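PDB 5OWU: importin subunit beta-1 from Saccharomyces cerevisiae, which imports proteins into the nucleus together with importin alpha, the subunit that recognises the classical nuclear localization signal of the cargo. Local coordinates for residues A359-F373 / A392-Q404. Residues are numbered along the deposited sequence; the frame is centred on the assembly and turned at random.
Sequences AQNCGNHILEPVLEF and AFGSIMDGPDKVQ
Residues 359-373 and 392-404 meet at successive inter-repeat turns of the HEAT solenoid: the turn from HEAT 8 into HEAT 9 packs on the turn from HEAT 9 into HEAT 10, and the start of helix 367-377 rests against the end of helix 383-395, the two helices of HEAT 9. An apolar cluster lies to one side, and two polar pairs flank a close backbone approach at Gly-399. In the cluster Ile-396 meets Val-370 tip to tip, CD1 lying 3.6 Å from Val-370 CG1, while Ile-396 CG2 touches Ile-366 CG2. Ile-396 CG1 sits between backbone N and carbonyl carbon (chi1 61°), which directs CD1 to the Val-370 and Leu-367 side. Leu-367 forks over the second turn, CD2 against Pro-400 CG at 3.8 Å and CD1 against Gln-404 CB. Leu-355 of helix 347-362 backs Ile-366 and Val-370. Gly-399 CA lies 3.2 Å from Ala-359 O in a CA-H...O contact; a beta carbon on Gly-399 would clash with that oxygen. Beyond it, Gln-360 reaches out extended, and NE2 donates to Asp-398 OD2 (3.0 Å) from above the carboxylate plane. At the other end the Asn-364 amide grips Asp-401 twice: OD1 accepts from Asp-401 N (2.9 Å), and ND2 donates to OD2, the amide standing at 90° to the carboxylate. With an alanine here both bonds go, which is likely to leave Asp-401 N without this acceptor and its carboxylate freer to turn from the helix start it caps. Asp-401, N-cap of helix 402-418, accepts Gln-404 N on OD1 at 2.8 Å, almost straight at 178°.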
ATOM      1  N   ALA A 359      -0.477  11.336 -19.477  1.00 28.42           N
ATOM      2  CA  ALA A 359      -1.657  11.009 -20.272  1.00 24.24           C
ATOM      3  C   ALA A 359      -2.915  10.975 -19.413  1.00 28.16           C
ATOM      4  O   ALA A 359      -3.974  11.446 -19.843  1.00 28.07           O
ATOM      5  CB  ALA A 359      -1.464   9.672 -20.983  1.00 32.35           C
ATOM      6  N   GLN A 360      -2.826  10.410 -18.206  1.00 25.61           N
ATOM      7  CA  GLN A 360      -3.983  10.389 -17.313  1.00 29.05           C
ATOM      8  C   GLN A 360      -4.372  11.799 -16.886  1.00 38.29           C
ATOM      9  O   GLN A 360      -5.560  12.122 -16.780  1.00 37.64           O
ATOM     10  CB  GLN A 360      -3.681   9.522 -16.085  1.00 33.62           C
ATOM     11  CG  GLN A 360      -3.538   8.047 -16.403  1.00 32.79           C
ATOM     12  CD  GLN A 360      -2.966   7.247 -15.250  1.00 35.38           C
ATOM     13  OE1 GLN A 360      -2.039   7.687 -14.569  1.00 31.66           O
ATOM     14  NE2 GLN A 360      -3.515   6.058 -15.027  1.00 39.31           N
ATOM     15  N   ASN A 361      -3.381  12.652 -16.645  1.00 29.43           N
ATOM     16  CA  ASN A 361      -3.641  13.989 -16.130  1.00 32.64           C
ATOM     17  C   ASN A 361      -4.130  14.936 -17.218  1.00 34.99           C
ATOM     18  O   ASN A 361      -4.924  15.839 -16.937  1.00 36.76           O
ATOM     19  CB  ASN A 361      -2.364  14.529 -15.486  1.00 35.69           C
ATOM     20  CG  ASN A 361      -2.551  15.882 -14.831  1.00 41.07           C
ATOM     21  OD1 ASN A 361      -3.662  16.283 -14.496  1.00 40.00           O
ATOM     22  ND2 ASN A 361      -1.445  16.587 -14.632  1.00 40.04           N
ATOM     23  N   CYS A 362      -3.694  14.729 -18.459  1.00 26.22           N
ATOM     24  CA  CYS A 362      -3.836  15.726 -19.513  1.00 32.01           C
ATOM     25  C   CYS A 362      -4.619  15.243 -20.727  1.00 38.36           C
ATOM     26  O   CYS A 362      -4.839  16.034 -21.650  1.00 33.35           O
ATOM     27  CB  CYS A 362      -2.449  16.201 -19.969  1.00 30.80           C
ATOM     28  SG  CYS A 362      -1.455  16.873 -18.620  1.00 34.91           S
ATOM     29  N   GLY A 363      -5.015  13.977 -20.772  1.00 34.06           N
ATOM     30  CA  GLY A 363      -5.923  13.525 -21.814  1.00 37.27           C
ATOM     31  C   GLY A 363      -5.400  13.791 -23.215  1.00 29.19           C
ATOM     32  O   GLY A 363      -4.229  13.543 -23.527  1.00 31.76           O
ATOM     33  N   ASN A 364      -6.287  14.304 -24.074  1.00 29.68           N
ATOM     34  CA  ASN A 364      -5.969  14.494 -25.487  1.00 31.43           C
ATOM     35  C   ASN A 364      -4.729  15.355 -25.713  1.00 38.02           C
ATOM     36  O   ASN A 364      -4.117  15.270 -26.779  1.00 27.77           O
ATOM     37  CB  ASN A 364      -7.162  15.130 -26.213  1.00 30.94           C
ATOM     38  CG  ASN A 364      -8.362  14.207 -26.299  1.00 29.74           C
ATOM     39  OD1 ASN A 364      -8.261  13.010 -26.030  1.00 34.80           O
ATOM     40  ND2 ASN A 364      -9.511  14.762 -26.683  1.00 29.76           N
ATOM     41  N   HIS A 365      -4.336  16.192 -24.755  1.00 32.95           N
ATOM     42  CA  HIS A 365      -3.172  17.037 -24.991  1.00 31.60           C
ATOM     43  C   HIS A 365      -1.883  16.233 -25.138  1.00 28.99           C
ATOM     44  O   HIS A 365      -0.894  16.771 -25.644  1.00 33.60           O
ATOM     45  CB  HIS A 365      -3.009  18.060 -23.864  1.00 32.07           C
ATOM     46  CG  HIS A 365      -3.997  19.179 -23.916  1.00 39.90           C
ATOM     47  ND1 HIS A 365      -5.294  19.054 -23.463  1.00 54.20           N
ATOM     48  CD2 HIS A 365      -3.875  20.452 -24.362  1.00 50.39           C
ATOM     49  CE1 HIS A 365      -5.929  20.200 -23.631  1.00 50.69           C
ATOM     50  NE2 HIS A 365      -5.091  21.065 -24.173  1.00 44.44           N
ATOM     51  N   ILE A 366      -1.866  14.962 -24.721  1.00 28.90           N
ATOM     52  CA  ILE A 366      -0.646  14.161 -24.840  1.00 30.94           C
ATOM     53  C   ILE A 366      -0.450  13.607 -26.248  1.00 34.47           C
ATOM     54  O   ILE A 366       0.664  13.190 -26.592  1.00 32.68           O
ATOM     55  CB  ILE A 366      -0.650  13.003 -23.822  1.00 32.56           C
ATOM     56  CG1 ILE A 366       0.752  12.422 -23.624  1.00 39.93           C
ATOM     57  CG2 ILE A 366      -1.581  11.857 -24.254  1.00 23.09           C
ATOM     58  CD1 ILE A 366       1.729  13.363 -22.997  1.00 43.91           C
ATOM     59  N   LEU A 367      -1.496  13.614 -27.077  1.00 33.92           N
ATOM     60  CA  LEU A 367      -1.512  12.795 -28.287  1.00 34.34           C
ATOM     61  C   LEU A 367      -0.470  13.249 -29.312  1.00 25.08           C
ATOM     62  O   LEU A 367       0.295  12.430 -29.836  1.00 29.41           O
ATOM     63  CB  LEU A 367      -2.916  12.821 -28.902  1.00 29.87           C
ATOM     64  CG  LEU A 367      -4.061  12.173 -28.107  1.00 35.34           C
ATOM     65  CD1 LEU A 367      -5.424  12.611 -28.637  1.00 37.27           C
ATOM     66  CD2 LEU A 367      -3.959  10.672 -28.160  1.00 27.53           C
ATOM     67  N   GLU A 368      -0.427  14.544 -29.625  1.00 29.36           N
ATOM     68  CA  GLU A 368       0.369  15.001 -30.766  0.58 28.40           C
ATOM     69  C   GLU A 368       1.845  14.647 -30.633  1.00 24.12           C
ATOM     70  O   GLU A 368       2.399  14.005 -31.542  1.00 30.41           O
ATOM     71  CB  GLU A 368       0.149  16.504 -30.963  0.58 38.53           C
ATOM     72  CG  GLU A 368       0.776  17.080 -32.236  0.58 42.41           C
ATOM     73  CD  GLU A 368       2.279  17.305 -32.118  0.58 49.49           C
ATOM     74  OE1 GLU A 368       3.005  17.021 -33.096  0.58 61.33           O
ATOM     75  OE2 GLU A 368       2.736  17.758 -31.047  0.58 51.63           O
ATOM     76  N   PRO A 369       2.543  15.025 -29.552  1.00 28.84           N
ATOM     77  CA  PRO A 369       3.972  14.662 -29.470  1.00 38.32           C
ATOM     78  C   PRO A 369       4.217  13.159 -29.406  1.00 33.50           C
ATOM     79  O   PRO A 369       5.185  12.653 -30.002  1.00 32.43           O
ATOM     80  CB  PRO A 369       4.442  15.381 -28.195  1.00 38.79           C
ATOM     81  CG  PRO A 369       3.197  15.621 -27.395  1.00 36.31           C
ATOM     82  CD  PRO A 369       2.110  15.836 -28.402  1.00 29.12           C
ATOM     83  N   VAL A 370       3.349  12.416 -28.720  1.00 29.48           N
ATOM     84  CA  VAL A 370       3.539  10.969 -28.626  1.00 28.98           C
ATOM     85  C   VAL A 370       3.320  10.315 -29.982  1.00 28.59           C
ATOM     86  O   VAL A 370       4.143   9.520 -30.439  1.00 27.89           O
ATOM     87  CB  VAL A 370       2.614  10.366 -27.559  1.00 23.27           C
ATOM     88  CG1 VAL A 370       2.690   8.843 -27.595  1.00 28.10           C
ATOM     89  CG2 VAL A 370       3.002  10.893 -26.184  1.00 34.82           C
ATOM     90  N   LEU A 371       2.207  10.633 -30.643  1.00 28.21           N
ATOM     91  CA  LEU A 371       1.940  10.034 -31.946  1.00 33.59           C
ATOM     92  C   LEU A 371       3.039  10.377 -32.941  1.00 30.82           C
ATOM     93  O   LEU A 371       3.408   9.546 -33.783  1.00 25.66           O
ATOM     94  CB  LEU A 371       0.576  10.492 -32.463  1.00 25.83           C
ATOM     95  CG  LEU A 371      -0.613   9.944 -31.671  1.00 28.24           C
ATOM     96  CD1 LEU A 371      -1.903  10.614 -32.114  1.00 31.67           C
ATOM     97  CD2 LEU A 371      -0.706   8.413 -31.816  1.00 28.89           C
ATOM     98  N   GLU A 372       3.591  11.589 -32.854  1.00 36.18           N
ATOM     99  CA  GLU A 372       4.721  11.928 -33.712  1.00 37.02           C
ATOM    100  C   GLU A 372       5.906  11.007 -33.438  1.00 31.09           C
ATOM    101  O   GLU A 372       6.505  10.447 -34.368  1.00 35.09           O
ATOM    102  CB  GLU A 372       5.114  13.395 -33.511  1.00 40.95           C
ATOM    103  CG  GLU A 372       6.037  13.929 -34.600  1.00 55.68           C
ATOM    104  CD  GLU A 372       6.578  15.314 -34.297  1.00 63.84           C
ATOM    105  OE1 GLU A 372       5.936  16.057 -33.520  1.00 66.05           O
ATOM    106  OE2 GLU A 372       7.655  15.654 -34.836  1.00 64.22           O
ATOM    107  N   PHE A 373       6.254  10.830 -32.159  1.00 31.37           N
ATOM    108  CA  PHE A 373       7.345   9.922 -31.797  1.00 31.30           C
ATOM    109  C   PHE A 373       7.084   8.496 -32.295  1.00 29.21           C
ATOM    110  O   PHE A 373       7.970   7.846 -32.874  1.00 31.58           O
ATOM    111  CB  PHE A 373       7.526   9.952 -30.281  1.00 29.07           C
ATOM    112  CG  PHE A 373       8.639   9.095 -29.782  1.00 33.99           C
ATOM    113  CD1 PHE A 373       9.934   9.585 -29.733  1.00 32.57           C
ATOM    114  CD2 PHE A 373       8.395   7.801 -29.345  1.00 38.61           C
ATOM    115  CE1 PHE A 373      10.965   8.802 -29.265  1.00 33.24           C
ATOM    116  CE2 PHE A 373       9.427   7.012 -28.877  1.00 34.60           C
ATOM    117  CZ  PHE A 373      10.716   7.514 -28.842  1.00 33.23           C
ATOM    118  N   ALA A 392       5.559   3.975 -25.821  1.00 26.92           N
ATOM    119  CA  ALA A 392       4.864   5.258 -25.794  1.00 27.77           C
ATOM    120  C   ALA A 392       3.394   5.091 -26.174  1.00 30.23           C
ATOM    121  O   ALA A 392       2.489   5.622 -25.499  1.00 30.60           O
ATOM    122  CB  ALA A 392       5.570   6.244 -26.732  1.00 30.49           C
ATOM    123  N   PHE A 393       3.132   4.323 -27.237  1.00 26.72           N
ATOM    124  CA  PHE A 393       1.750   4.150 -27.663  1.00 21.14           C
ATOM    125  C   PHE A 393       0.925   3.514 -26.556  1.00 23.84           C
ATOM    126  O   PHE A 393      -0.155   4.005 -26.209  1.00 27.61           O
ATOM    127  CB  PHE A 393       1.673   3.309 -28.934  1.00 28.25           C
ATOM    128  CG  PHE A 393       0.322   3.348 -29.576  1.00 29.63           C
ATOM    129  CD1 PHE A 393      -0.660   2.462 -29.195  1.00 25.17           C
ATOM    130  CD2 PHE A 393       0.029   4.294 -30.541  1.00 25.84           C
ATOM    131  CE1 PHE A 393      -1.914   2.504 -29.780  1.00 24.86           C
ATOM    132  CE2 PHE A 393      -1.215   4.345 -31.121  1.00 27.46           C
ATOM    133  CZ  PHE A 393      -2.189   3.450 -30.743  1.00 31.36           C
ATOM    134  N   GLY A 394       1.426   2.423 -25.976  1.00 24.92           N
ATOM    135  CA  GLY A 394       0.713   1.799 -24.880  1.00 29.97           C
ATOM    136  C   GLY A 394       0.550   2.733 -23.699  1.00 25.88           C
ATOM    137  O   GLY A 394      -0.470   2.693 -23.006  1.00 22.69           O
ATOM    138  N   SER A 395       1.534   3.604 -23.475  1.00 25.89           N
ATOM    139  CA  SER A 395       1.489   4.531 -22.350  1.00 28.47           C
ATOM    140  C   SER A 395       0.471   5.652 -22.520  1.00 31.30           C
ATOM    141  O   SER A 395       0.193   6.341 -21.531  1.00 32.51           O
ATOM    142  CB  SER A 395       2.868   5.147 -22.113  1.00 27.71           C
ATOM    143  OG  SER A 395       3.761   4.199 -21.563  1.00 27.17           O
ATOM    144  N   ILE A 396      -0.081   5.877 -23.715  1.00 27.82           N
ATOM    145  CA  ILE A 396      -1.132   6.897 -23.846  1.00 24.30           C
ATOM    146  C   ILE A 396      -2.529   6.286 -24.006  1.00 27.30           C
ATOM    147  O   ILE A 396      -3.463   6.989 -24.391  1.00 28.39           O
ATOM    148  CB  ILE A 396      -0.832   7.894 -24.982  1.00 27.37           C
ATOM    149  CG1 ILE A 396      -0.742   7.196 -26.342  1.00 25.75           C
ATOM    150  CG2 ILE A 396       0.449   8.666 -24.677  1.00 34.21           C
ATOM    151  CD1 ILE A 396      -0.834   8.150 -27.526  1.00 29.48           C
ATOM    152  N   MET A 397      -2.725   5.010 -23.671  1.00 26.44           N
ATOM    153  CA  MET A 397      -4.039   4.406 -23.866  1.00 26.69           C
ATOM    154  C   MET A 397      -5.012   4.712 -22.736  1.00 29.86           C
ATOM    155  O   MET A 397      -6.194   4.371 -22.836  1.00 25.44           O
ATOM    156  CB  MET A 397      -3.900   2.893 -24.048  1.00 29.12           C
ATOM    157  CG  MET A 397      -3.341   2.524 -25.418  1.00 23.58           C
ATOM    158  SD  MET A 397      -4.460   3.004 -26.756  1.00 29.08           S
ATOM    159  CE  MET A 397      -3.656   4.482 -27.359  1.00 26.82           C
ATOM    160  N   ASP A 398      -4.559   5.366 -21.683  1.00 25.78           N
ATOM    161  CA  ASP A 398      -5.410   5.742 -20.565  1.00 34.90           C
ATOM    162  C   ASP A 398      -5.253   7.246 -20.397  1.00 30.12           C
ATOM    163  O   ASP A 398      -4.156   7.727 -20.096  1.00 28.64           O
ATOM    164  CB  ASP A 398      -5.014   4.963 -19.308  1.00 30.97           C
ATOM    165  CG  ASP A 398      -5.854   5.315 -18.103  1.00 34.13           C
ATOM    166  OD1 ASP A 398      -6.913   5.953 -18.262  1.00 35.86           O
ATOM    167  OD2 ASP A 398      -5.442   4.942 -16.988  1.00 33.97           O
ATOM    168  N   GLY A 399      -6.334   7.984 -20.642  1.00 26.33           N
ATOM    169  CA  GLY A 399      -6.326   9.424 -20.536  1.00 36.41           C
ATOM    170  C   GLY A 399      -7.135  10.108 -21.623  1.00 34.56           C
ATOM    171  O   GLY A 399      -8.134  10.780 -21.350  1.00 34.47           O
ATOM    172  N   PRO A 400      -6.706   9.975 -22.877  1.00 30.83           N
ATOM    173  CA  PRO A 400      -7.437  10.620 -23.979  1.00 28.16           C
ATOM    174  C   PRO A 400      -8.849  10.067 -24.118  1.00 28.78           C
ATOM    175  O   PRO A 400      -9.199   9.027 -23.561  1.00 28.89           O
ATOM    176  CB  PRO A 400      -6.581  10.301 -25.212  1.00 34.38           C
ATOM    177  CG  PRO A 400      -5.217  10.000 -24.671  1.00 31.84           C
ATOM    178  CD  PRO A 400      -5.460   9.338 -23.341  1.00 30.67           C
ATOM    179  N   ASP A 401      -9.674  10.776 -24.889  1.00 23.94           N
ATOM    180  CA  ASP A 401     -11.063  10.365 -25.020  1.00 33.94           C
ATOM    181  C   ASP A 401     -11.192   9.169 -25.973  1.00 31.23           C
ATOM    182  O   ASP A 401     -10.229   8.720 -26.604  1.00 28.48           O
ATOM    183  CB  ASP A 401     -11.945  11.550 -25.457  1.00 33.85           C
ATOM    184  CG  ASP A 401     -11.690  12.016 -26.893  1.00 29.58           C
ATOM    185  OD1 ASP A 401     -11.419  11.177 -27.774  1.00 31.14           O
ATOM    186  OD2 ASP A 401     -11.809  13.241 -27.144  1.00 37.36           O
ATOM    187  N   LYS A 402     -12.414   8.637 -26.049  1.00 31.00           N
ATOM    188  CA  LYS A 402     -12.663   7.419 -26.813  1.00 32.33           C
ATOM    189  C   LYS A 402     -12.483   7.648 -28.312  1.00 27.95           C
ATOM    190  O   LYS A 402     -11.958   6.781 -29.018  1.00 26.79           O
ATOM    191  CB  LYS A 402     -14.071   6.909 -26.511  1.00 35.77           C
ATOM    192  CG  LYS A 402     -14.425   5.581 -27.151  1.00 55.06           C
ATOM    193  CD  LYS A 402     -15.798   5.095 -26.688  1.00 67.35           C
ATOM    194  CE  LYS A 402     -16.154   3.749 -27.313  1.00 78.07           C
ATOM    195  NZ  LYS A 402     -17.394   3.148 -26.732  1.00 75.04           N
ATOM    196  N   VAL A 403     -12.920   8.799 -28.815  1.00 25.05           N
ATOM    197  CA  VAL A 403     -12.834   9.080 -30.249  1.00 27.75           C
ATOM    198  C   VAL A 403     -11.383   9.029 -30.716  1.00 20.82           C
ATOM    199  O   VAL A 403     -11.044   8.324 -31.675  1.00 24.87           O
ATOM    200  CB  VAL A 403     -13.493  10.436 -30.562  1.00 35.11           C
ATOM    201  CG1 VAL A 403     -13.165  10.909 -31.970  1.00 33.20           C
ATOM    202  CG2 VAL A 403     -14.995  10.316 -30.412  1.00 45.85           C
ATOM    203  N   GLN A 404     -10.502   9.757 -30.024  1.00 29.71           N
ATOM    204  CA  GLN A 404      -9.092   9.807 -30.408  1.00 31.95           C
ATOM    205  C   GLN A 404      -8.438   8.433 -30.295  1.00 28.07           C
ATOM    206  O   GLN A 404      -7.782   7.957 -31.234  1.00 31.37           O
ATOM    207  CB  GLN A 404      -8.353  10.816 -29.526  1.00 24.94           C
ATOM    208  CG  GLN A 404      -8.922  12.241 -29.565  1.00 31.28           C
ATOM    209  CD  GLN A 404      -8.576  12.985 -30.849  1.00 32.27           C
ATOM    210  OE1 GLN A 404      -7.561  12.707 -31.492  1.00 26.28           O
ATOM    211  NE2 GLN A 404      -9.420  13.945 -31.223  1.00 27.42           N
TER